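Local coordinates for uncharacterized protein (PDB 2Q30), which is of unknown function but adopts the double-stranded beta-helix fold of RmlC-like cupins and forms a two-chain assembly, at residues A[59-64]-A[98-103]. Sequence-based numbering, arbitrary orientation.
Sequences IVVLEG and TDMKVL
Val60 and Leu103 form an antiparallel hydrogen-bonded pair between neighbouring strands of the cupin double-stranded beta-helix: Val60 N gives a nearly straight bond (171°) to Leu103 O, and Leu103 N returns one to Val60 O at 2.9 Å. Further along, an extra residue on strand 59-63, a classic beta bulge, sets Leu62 and Glu63 together opposite Lys101. The Lys101 carbonyl oxygen takes two N-H groups, Leu62 N at 2.9 Å and Glu63 N at 3.3 Å, the second in the carbonyl plane on a lone pair. Past the bulge, Lys101 N to Glu63 O (3.0 Å) still closes the ladder. Packing is tight on the face of Val61 and Val102. With Val102 CG1 anti to the carbonyl carbon (chi1 -58°), this methyl leans over Val61 CA and CG2, while Val102 CB sits 3.8 Å from Ile59 CG2. Val94 also packs on Ile59 and Met100. On the other face, with Val60 and Leu103, Leu62 CD1 rests against Lys101 CG, and the extended Lys101 chain carries NZ to Leu11 O; Val60, Leu62 and Leu103 pack on the second subunit. Glu63, Gly64, Thr98 and Asp99 are partly exposed, and the looseness there is in the side chains: the Glu63 carboxylate turns away to a salt bridge with Arg80 of the second subunit. Thr98 OG1, 3.3 Å from Gly64 CA, hydrogen-bonds with Glu65 N and donates to Asp99 O from above its carbonyl plane, at 3.0 Å.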
ATOM      1  N   ILE A  59       4.305  -4.971  -1.801  1.00 30.52           N
ATOM      2  CA  ILE A  59       3.329  -5.752  -1.052  1.00 31.02           C
ATOM      3  C   ILE A  59       3.243  -5.108   0.320  1.00 32.19           C
ATOM      4  O   ILE A  59       4.236  -5.108   1.039  1.00 29.75           O
ATOM      5  CB  ILE A  59       3.723  -7.218  -0.895  1.00 31.91           C
ATOM      6  CG1 ILE A  59       3.964  -7.863  -2.260  1.00 32.38           C
ATOM      7  CG2 ILE A  59       2.649  -7.954  -0.073  1.00 29.14           C
ATOM      8  CD1 ILE A  59       4.316  -9.350  -2.229  1.00 31.91           C
ATOM      9  N   VAL A  60       2.062  -4.607   0.684  1.00 30.15           N
ATOM     10  CA  VAL A  60       1.852  -3.940   1.964  1.00 30.99           C
ATOM     11  C   VAL A  60       0.998  -4.819   2.866  1.00 30.20           C
ATOM     12  O   VAL A  60      -0.070  -5.236   2.461  1.00 31.78           O
ATOM     13  CB  VAL A  60       1.128  -2.595   1.758  1.00 32.88           C
ATOM     14  CG1 VAL A  60       1.025  -1.851   3.116  1.00 36.82           C
ATOM     15  CG2 VAL A  60       1.897  -1.770   0.735  1.00 34.66           C
ATOM     16  N   VAL A  61       1.461  -5.093   4.087  1.00 30.09           N
ATOM     17  CA  VAL A  61       0.692  -5.911   5.027  1.00 29.90           C
ATOM     18  C   VAL A  61      -0.291  -4.961   5.721  1.00 28.23           C
ATOM     19  O   VAL A  61       0.116  -4.098   6.480  1.00 28.86           O
ATOM     20  CB  VAL A  61       1.562  -6.647   6.077  1.00 28.23           C
ATOM     21  CG1 VAL A  61       0.693  -7.528   6.942  1.00 28.14           C
ATOM     22  CG2 VAL A  61       2.665  -7.477   5.385  1.00 28.46           C
ATOM     23  N   LEU A  62      -1.571  -5.154   5.445  1.00 30.03           N
ATOM     24  CA  LEU A  62      -2.646  -4.335   6.008  1.00 32.06           C
ATOM     25  C   LEU A  62      -3.100  -4.810   7.358  1.00 31.52           C
ATOM     26  O   LEU A  62      -3.502  -4.009   8.184  1.00 32.41           O
ATOM     27  CB  LEU A  62      -3.865  -4.391   5.106  1.00 31.10           C
ATOM     28  CG  LEU A  62      -3.686  -4.026   3.646  1.00 35.28           C
ATOM     29  CD1 LEU A  62      -5.000  -4.309   2.925  1.00 36.35           C
ATOM     30  CD2 LEU A  62      -3.254  -2.576   3.518  1.00 34.49           C
ATOM     31  N   GLU A  63      -3.151  -6.122   7.527  1.00 30.82           N
ATOM     32  CA  GLU A  63      -3.629  -6.712   8.765  1.00 31.77           C
ATOM     33  C   GLU A  63      -3.001  -8.059   8.931  1.00 31.26           C
ATOM     34  O   GLU A  63      -2.769  -8.775   7.936  1.00 30.81           O
ATOM     35  CB  GLU A  63      -5.165  -6.786   8.738  1.00 33.27           C
ATOM     36  CG  GLU A  63      -5.892  -7.485   9.912  1.00 35.70           C
ATOM     37  CD  GLU A  63      -5.741  -6.833  11.281  1.00 46.83           C
ATOM     38  OE1 GLU A  63      -4.939  -5.906  11.476  1.00 49.38           O
ATOM     39  OE2 GLU A  63      -6.439  -7.291  12.210  1.00 59.80           O
ATOM     40  N   GLY A  64      -2.692  -8.388  10.188  1.00 32.38           N
ATOM     41  CA  GLY A  64      -2.086  -9.660  10.532  1.00 33.02           C
ATOM     42  C   GLY A  64      -0.599  -9.672  10.325  1.00 33.46           C
ATOM     43  O   GLY A  64       0.005  -8.635  10.004  1.00 33.90           O
ATOM     44  N   THR A  98      -0.657 -15.450  10.921  1.00 32.56           N
ATOM     45  CA  THR A  98      -1.990 -15.208  11.469  1.00 31.93           C
ATOM     46  C   THR A  98      -2.895 -14.981  10.263  1.00 31.64           C
ATOM     47  O   THR A  98      -2.429 -14.947   9.109  1.00 32.07           O
ATOM     48  CB  THR A  98      -2.055 -13.928  12.360  1.00 33.67           C
ATOM     49  OG1 THR A  98      -1.814 -12.751  11.568  1.00 34.26           O
ATOM     50  CG2 THR A  98      -1.057 -13.962  13.502  1.00 30.46           C
ATOM     51  N   ASP A  99      -4.195 -14.786  10.510  1.00 32.46           N
ATOM     52  CA  ASP A  99      -5.115 -14.359   9.417  1.00 31.67           C
ATOM     53  C   ASP A  99      -4.534 -13.018   8.940  1.00 31.71           C
ATOM     54  O   ASP A  99      -4.158 -12.179   9.757  1.00 31.38           O
ATOM     55  CB  ASP A  99      -6.544 -14.169   9.881  1.00 31.55           C
ATOM     56  CG  ASP A  99      -7.224 -15.465  10.282  1.00 29.27           C
ATOM     57  OD1 ASP A  99      -6.693 -16.563  10.058  1.00 34.63           O
ATOM     58  OD2 ASP A  99      -8.347 -15.354  10.777  1.00 34.13           O
HETATM   59  N   MSE A 100      -4.445 -12.843   7.629  1.00 32.73           N
HETATM   60  CA  MSE A 100      -3.686 -11.742   7.075  1.00 30.85           C
HETATM   61  C   MSE A 100      -4.252 -11.234   5.778  1.00 31.26           C
HETATM   62  O   MSE A 100      -4.779 -12.009   4.973  1.00 33.65           O
HETATM   63  CB  MSE A 100      -2.283 -12.267   6.809  1.00 29.13           C
HETATM   64  CG  MSE A 100      -1.221 -11.248   6.510  1.00 38.33           C
HETATM   65 SE   MSE A 100       0.315 -12.165   5.772  0.75 35.86          SE
HETATM   66  CE  MSE A 100      -0.169 -12.171   3.988  1.00 33.36           C
ATOM     67  N   LYS A 101      -4.145  -9.924   5.580  1.00 31.04           N
ATOM     68  CA  LYS A 101      -4.495  -9.321   4.308  1.00 29.56           C
ATOM     69  C   LYS A 101      -3.352  -8.420   3.861  1.00 30.29           C
ATOM     70  O   LYS A 101      -2.776  -7.655   4.667  1.00 31.54           O
ATOM     71  CB  LYS A 101      -5.831  -8.600   4.342  1.00 29.07           C
ATOM     72  CG  LYS A 101      -6.338  -8.194   2.981  1.00 29.55           C
ATOM     73  CD  LYS A 101      -7.755  -7.649   3.041  1.00 27.18           C
ATOM     74  CE  LYS A 101      -8.323  -7.277   1.661  1.00 31.07           C
ATOM     75  NZ  LYS A 101      -9.791  -6.925   1.770  1.00 27.95           N
ATOM     76  N   VAL A 102      -3.027  -8.532   2.575  1.00 31.02           N
ATOM     77  CA  VAL A 102      -2.005  -7.703   1.940  1.00 30.98           C
ATOM     78  C   VAL A 102      -2.548  -7.043   0.685  1.00 30.51           C
ATOM     79  O   VAL A 102      -3.499  -7.530   0.102  1.00 29.99           O
ATOM     80  CB  VAL A 102      -0.706  -8.503   1.601  1.00 32.06           C
ATOM     81  CG1 VAL A 102      -0.132  -9.116   2.875  1.00 30.20           C
ATOM     82  CG2 VAL A 102      -0.953  -9.551   0.519  1.00 31.12           C
ATOM     83  N   LEU A 103      -1.919  -5.931   0.304  1.00 31.60           N
ATOM     84  CA  LEU A 103      -2.251  -5.191  -0.905  1.00 29.97           C
ATOM     85  C   LEU A 103      -1.021  -5.174  -1.773  1.00 30.08           C
ATOM     86  O   LEU A 103       0.050  -4.814  -1.317  1.00 32.00           O
ATOM     87  CB  LEU A 103      -2.649  -3.759  -0.568  1.00 28.56           C
ATOM     88  CG  LEU A 103      -3.246  -2.968  -1.745  1.00 27.93           C
ATOM     89  CD1 LEU A 103      -4.523  -3.630  -2.295  1.00 28.17           C
ATOM     90  CD2 LEU A 103      -3.550  -1.538  -1.271  1.00 31.05           C
TER